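Cellulase (Bacteroides salanitronis, PDB 6WQY) probably hydrolyses internal beta-1,4-glucosidic bonds of cellulose and related plant polysaccharides, through the family 5 glycoside hydrolase domain that makes up most of this chain. Local coordinates at residues Glu51-Asp65 / Arg100-Leu113. Numbering follows the deposited sequence. Where two conformers were deposited one is given.
Sequences ETSWGNAAATQALFD and RVAEVVGYAESAGL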
loop_
_atom_site.group_PDB
_atom_site.type_symbol
_atom_site.label_atom_id
_atom_site.label_comp_id
_atom_site.label_asym_id
_atom_site.label_seq_id
_atom_site.Cartn_x
_atom_site.Cartn_y
_atom_site.Cartn_z
ATOM N N GLU A 51 16.534 1.844 -8.237
ATOM C CA GLU A 51 15.244 2.263 -8.778
ATOM C C GLU A 51 15.020 1.832 -10.221
ATOM O O GLU A 51 13.869 1.591 -10.616
ATOM C CB GLU A 51 15.183 3.790 -8.681
ATOM C CG GLU A 51 13.899 4.377 -9.194
ATOM C CD GLU A 51 13.860 5.908 -9.201
ATOM O OE1 GLU A 51 14.773 6.578 -8.643
ATOM O OE2 GLU A 51 12.885 6.432 -9.762
ATOM N N THR A 52 16.066 1.771 -11.026
ATOM C CA THR A 52 15.909 1.506 -12.447
ATOM C C THR A 52 16.212 0.056 -12.809
ATOM O O THR A 52 16.342 -0.252 -14.002
ATOM C CB THR A 52 16.778 2.459 -13.272
ATOM O OG1 THR A 52 18.148 2.314 -12.901
ATOM C CG2 THR A 52 16.358 3.899 -13.047
ATOM N N SER A 53 16.298 -0.844 -11.826
ATOM C CA SER A 53 16.736 -2.203 -12.098
ATOM C C SER A 53 15.610 -3.193 -12.358
ATOM O O SER A 53 15.909 -4.340 -12.730
ATOM C CB SER A 53 17.601 -2.717 -10.940
ATOM O OG SER A 53 16.853 -2.933 -9.764
ATOM N N TRP A 54 14.351 -2.803 -12.152
ATOM C CA TRP A 54 13.218 -3.702 -12.354
ATOM C C TRP A 54 12.292 -3.159 -13.441
ATOM O O TRP A 54 11.068 -3.115 -13.273
ATOM C CB TRP A 54 12.431 -3.943 -11.066
ATOM C CG TRP A 54 13.122 -4.780 -10.026
ATOM C CD1 TRP A 54 14.388 -5.304 -10.062
ATOM C CD2 TRP A 54 12.561 -5.186 -8.774
ATOM N NE1 TRP A 54 14.631 -6.016 -8.917
ATOM C CE2 TRP A 54 13.531 -5.946 -8.099
ATOM C CE3 TRP A 54 11.325 -4.975 -8.162
ATOM C CZ2 TRP A 54 13.300 -6.504 -6.841
ATOM C CZ3 TRP A 54 11.088 -5.532 -6.926
ATOM C CH2 TRP A 54 12.071 -6.289 -6.275
ATOM N N GLY A 55 12.864 -2.725 -14.552
ATOM C CA GLY A 55 12.080 -2.468 -15.734
ATOM C C GLY A 55 11.557 -1.064 -15.920
ATOM O O GLY A 55 10.881 -0.815 -16.934
ATOM N N ASN A 56 11.844 -0.143 -15.008
ATOM C CA ASN A 56 11.393 1.237 -15.130
ATOM C C ASN A 56 12.570 2.195 -15.195
ATOM O O ASN A 56 13.581 1.995 -14.525
ATOM C CB ASN A 56 10.511 1.623 -13.944
ATOM C CG ASN A 56 9.196 0.914 -13.974
ATOM O OD1 ASN A 56 8.462 1.026 -14.957
ATOM N ND2 ASN A 56 8.896 0.152 -12.940
ATOM N N ALA A 57 12.433 3.234 -16.010
ATOM C CA ALA A 57 13.308 4.393 -15.922
ATOM C C ALA A 57 12.884 5.243 -14.728
ATOM O O ALA A 57 11.825 5.038 -14.133
ATOM C CB ALA A 57 13.280 5.189 -17.223
ATOM N N ALA A 58 13.727 6.209 -14.375
ATOM C CA ALA A 58 13.503 7.007 -13.179
ATOM C C ALA A 58 12.197 7.782 -13.253
ATOM O O ALA A 58 11.847 8.364 -14.282
ATOM C CB ALA A 58 14.669 7.972 -12.981
ATOM N N ALA A 59 11.481 7.814 -12.131
ATOM C CA ALA A 59 10.218 8.542 -12.042
ATOM C C ALA A 59 10.457 10.043 -12.128
ATOM O O ALA A 59 11.512 10.547 -11.730
ATOM C CB ALA A 59 9.500 8.194 -10.739
ATOM N N THR A 60 9.442 10.766 -12.623
ATOM C CA THR A 60 9.561 12.183 -12.928
ATOM C C THR A 60 8.313 12.942 -12.492
ATOM O O THR A 60 7.248 12.364 -12.266
ATOM C CB THR A 60 9.670 12.378 -14.442
ATOM O OG1 THR A 60 8.467 11.834 -15.026
ATOM C CG2 THR A 60 10.900 11.694 -15.007
ATOM N N GLN A 61 8.451 14.272 -12.444
ATOM C CA GLN A 61 7.282 15.125 -12.265
ATOM C C GLN A 61 6.241 14.865 -13.342
ATOM O O GLN A 61 5.036 14.904 -13.076
ATOM C CB GLN A 61 7.696 16.597 -12.281
ATOM C CG GLN A 61 6.555 17.548 -11.988
ATOM C CD GLN A 61 6.077 17.409 -10.564
ATOM O OE1 GLN A 61 6.817 17.679 -9.623
ATOM N NE2 GLN A 61 4.866 16.918 -10.392
ATOM N N ALA A 62 6.683 14.608 -14.574
ATOM C CA ALA A 62 5.746 14.386 -15.666
ATOM C C ALA A 62 4.804 13.228 -15.366
ATOM O O ALA A 62 3.618 13.276 -15.713
ATOM C CB ALA A 62 6.491 14.144 -16.977
ATOM N N LEU A 63 5.304 12.168 -14.735
ATOM C CA LEU A 63 4.431 11.060 -14.348
ATOM C C LEU A 63 3.355 11.535 -13.381
ATOM O O LEU A 63 2.172 11.233 -13.551
ATOM C CB LEU A 63 5.238 9.927 -13.710
ATOM C CG LEU A 63 4.376 8.854 -13.034
ATOM C CD1 LEU A 63 3.527 8.076 -14.037
ATOM C CD2 LEU A 63 5.234 7.944 -12.187
ATOM N N PHE A 64 3.752 12.253 -12.334
ATOM C CA PHE A 64 2.793 12.663 -11.312
ATOM C C PHE A 64 1.784 13.653 -11.859
ATOM O O PHE A 64 0.603 13.594 -11.498
ATOM C CB PHE A 64 3.542 13.142 -10.070
ATOM C CG PHE A 64 4.120 12.004 -9.279
ATOM C CD1 PHE A 64 5.301 11.395 -9.658
ATOM C CD2 PHE A 64 3.450 11.515 -8.172
ATOM C CE1 PHE A 64 5.799 10.319 -8.940
ATOM C CE2 PHE A 64 3.944 10.464 -7.443
ATOM C CZ PHE A 64 5.118 9.858 -7.829
ATOM N N ASP A 65 2.209 14.536 -12.762
ATOM C CA ASP A 65 1.261 15.418 -13.420
ATOM C C ASP A 65 0.238 14.610 -14.204
ATOM O O ASP A 65 -0.959 14.927 -14.204
ATOM C CB ASP A 65 2.009 16.350 -14.369
ATOM C CG ASP A 65 2.848 17.396 -13.666
ATOM O OD1 ASP A 65 2.741 17.571 -12.438
ATOM O OD2 ASP A 65 3.630 18.074 -14.373
ATOM N N ARG A 100 16.312 11.424 -2.698
ATOM C CA ARG A 100 15.537 10.906 -3.824
ATOM C C ARG A 100 14.095 10.615 -3.406
ATOM O O ARG A 100 13.148 10.917 -4.142
ATOM C CB ARG A 100 16.186 9.652 -4.403
ATOM C CG ARG A 100 15.389 8.997 -5.521
ATOM C CD ARG A 100 15.151 9.949 -6.685
ATOM N NE ARG A 100 14.372 9.332 -7.750
ATOM C CZ ARG A 100 13.687 10.011 -8.657
ATOM N NH1 ARG A 100 13.656 11.336 -8.636
ATOM N NH2 ARG A 100 12.999 9.344 -9.573
ATOM N N VAL A 101 13.910 10.007 -2.234
ATOM C CA VAL A 101 12.551 9.789 -1.740
ATOM C C VAL A 101 11.826 11.131 -1.638
ATOM O O VAL A 101 10.653 11.264 -2.032
ATOM C CB VAL A 101 12.587 9.041 -0.392
ATOM C CG1 VAL A 101 11.191 8.898 0.180
ATOM C CG2 VAL A 101 13.226 7.669 -0.560
ATOM N N ALA A 102 12.515 12.151 -1.113
ATOM C CA ALA A 102 11.920 13.480 -1.016
ATOM C C ALA A 102 11.603 14.076 -2.382
ATOM O O ALA A 102 10.620 14.829 -2.510
ATOM C CB ALA A 102 12.839 14.405 -0.211
ATOM N N GLU A 103 12.402 13.776 -3.408
ATOM C CA GLU A 103 12.074 14.246 -4.752
ATOM C C GLU A 103 10.740 13.672 -5.213
ATOM O O GLU A 103 9.896 14.384 -5.764
ATOM C CB GLU A 103 13.172 13.859 -5.743
ATOM C CG GLU A 103 14.446 14.647 -5.581
ATOM C CD GLU A 103 15.554 14.234 -6.527
ATOM O OE1 GLU A 103 15.402 13.261 -7.298
ATOM O OE2 GLU A 103 16.625 14.897 -6.491
ATOM N N VAL A 104 10.547 12.376 -5.014
ATOM C CA VAL A 104 9.338 11.716 -5.484
ATOM C C VAL A 104 8.129 12.177 -4.675
ATOM O O VAL A 104 7.072 12.460 -5.248
ATOM C CB VAL A 104 9.535 10.189 -5.486
ATOM C CG1 VAL A 104 8.268 9.489 -5.949
ATOM C CG2 VAL A 104 10.696 9.815 -6.398
ATOM N N VAL A 105 8.272 12.300 -3.353
ATOM C CA VAL A 105 7.226 12.924 -2.540
ATOM C C VAL A 105 6.886 14.306 -3.073
ATOM O O VAL A 105 5.714 14.691 -3.157
ATOM C CB VAL A 105 7.664 12.976 -1.063
ATOM C CG1 VAL A 105 6.746 13.879 -0.260
ATOM C CG2 VAL A 105 7.694 11.583 -0.466
ATOM N N GLY A 106 7.908 15.077 -3.440
ATOM C CA GLY A 106 7.686 16.414 -3.962
ATOM C C GLY A 106 6.966 16.440 -5.285
ATOM O O GLY A 106 6.195 17.368 -5.550
ATOM N N TYR A 107 7.183 15.429 -6.131
ATOM C CA TYR A 107 6.420 15.352 -7.370
ATOM C C TYR A 107 4.938 15.208 -7.058
ATOM O O TYR A 107 4.090 15.846 -7.685
ATOM C CB TYR A 107 6.834 14.138 -8.203
ATOM C CG TYR A 107 8.260 14.047 -8.676
ATOM C CD1 TYR A 107 9.062 15.164 -8.861
ATOM C CD2 TYR A 107 8.809 12.803 -8.942
ATOM C CE1 TYR A 107 10.381 15.031 -9.304
ATOM C CE2 TYR A 107 10.097 12.663 -9.382
ATOM C CZ TYR A 107 10.888 13.767 -9.554
ATOM O OH TYR A 107 12.195 13.591 -9.987
ATOM N N ALA A 108 4.605 14.343 -6.099
ATOM C CA ALA A 108 3.209 14.165 -5.718
ATOM C C ALA A 108 2.641 15.452 -5.146
ATOM O O ALA A 108 1.536 15.872 -5.508
ATOM C CB ALA A 108 3.092 13.033 -4.700
ATOM N N GLU A 109 3.396 16.109 -4.272
ATOM C CA GLU A 109 2.934 17.334 -3.655
ATOM C C GLU A 109 2.640 18.384 -4.717
ATOM O O GLU A 109 1.583 19.020 -4.702
ATOM C CB GLU A 109 3.995 17.852 -2.690
ATOM C CG GLU A 109 3.501 18.991 -1.823
ATOM C CD GLU A 109 4.546 19.501 -0.855
ATOM O OE1 GLU A 109 5.729 19.137 -1.005
ATOM O OE2 GLU A 109 4.180 20.264 0.057
ATOM N N SER A 110 3.580 18.575 -5.647
ATOM C CA SER A 110 3.446 19.573 -6.702
ATOM C C SER A 110 2.206 19.321 -7.544
ATOM O O SER A 110 1.530 20.263 -7.969
ATOM C CB SER A 110 4.701 19.535 -7.580
ATOM O OG SER A 110 4.543 20.365 -8.722
ATOM N N ALA A 111 1.914 18.057 -7.824
ATOM C CA ALA A 111 0.771 17.673 -8.638
ATOM C C ALA A 111 -0.541 17.661 -7.879
ATOM O O ALA A 111 -1.575 17.342 -8.482
ATOM C CB ALA A 111 1.028 16.311 -9.282
ATOM N N GLY A 112 -0.544 18.003 -6.594
ATOM C CA GLY A 112 -1.782 18.047 -5.845
ATOM C C GLY A 112 -2.299 16.693 -5.431
ATOM O O GLY A 112 -3.511 16.520 -5.278
ATOM N N LEU A 113 -1.413 15.724 -5.250
ATOM C CA LEU A 113 -1.765 14.374 -4.848
ATOM C C LEU A 113 -1.381 14.143 -3.395
ATOM O O LEU A 113 -0.413 14.722 -2.888
ATOM C CB LEU A 113 -1.024 13.371 -5.733
ATOM C CG LEU A 113 -1.340 13.455 -7.225
ATOM C CD1 LEU A 113 -0.274 12.774 -8.054
ATOM C CD2 LEU A 113 -2.703 12.835 -7.501
HETATM O O HOH W 1 3.217 19.889 -11.087
#
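Gln61 and Tyr107 mark the closest backbone approach, with CA atoms 5.0 Å apart, where the first turn of the helix starting at Gln61 packs on the last turns of helix 100-110. The axes of 61-65 and 100-110 approach to 8.6 Å and cross at -36°; upstream the chain diverges, and Glu51 and Arg100 meet through long side chains. Arg100 grips Glu51 side-on, NE to OE1 and NH2 to OE2, with carboxylate and guanidinium nearly coplanar. The same NH2 donates to Ala59 O at 2.9 Å, in the guanidinium plane, while Ala59 N bonds to Glu51 OE2. NH1 serves Glu103 OE1 and Tyr107 OH, so five bonds fix the guanidinium's rotation, and Val104 CG2 lies 3.7 Å above its centre. Such packing joins the helices that follow strands 34-37 and 74-77 in a (beta/alpha)8 TIM barrel, whose eight parallel strands, in sequential order, form a closed sheet. Toward the barrel wall, Phe64 takes Tyr107 CB over one ring face, 3.5 Å from Phe64 CD1, and Leu113 CD1 at its edge; its CZ reaches Val104 CG1. Val75 of strand 74-77 touches both Phe64 and Leu113. The Tyr107 ring lies under the backbone of Thr60 and Gln61, with Gln61 N 3.5 Å above its centre. Bent at chi2 (67°), Gln61 runs past Tyr107 toward the C-terminal end of helix 100-110, its amide 79° from the Tyr107 ring plane, and NE2 donates to Tyr107 O at 3.0 Å, a carbonyl already bonded to Ala111 N. NE2 also reaches Asp65 OD1, from above the carboxylate plane.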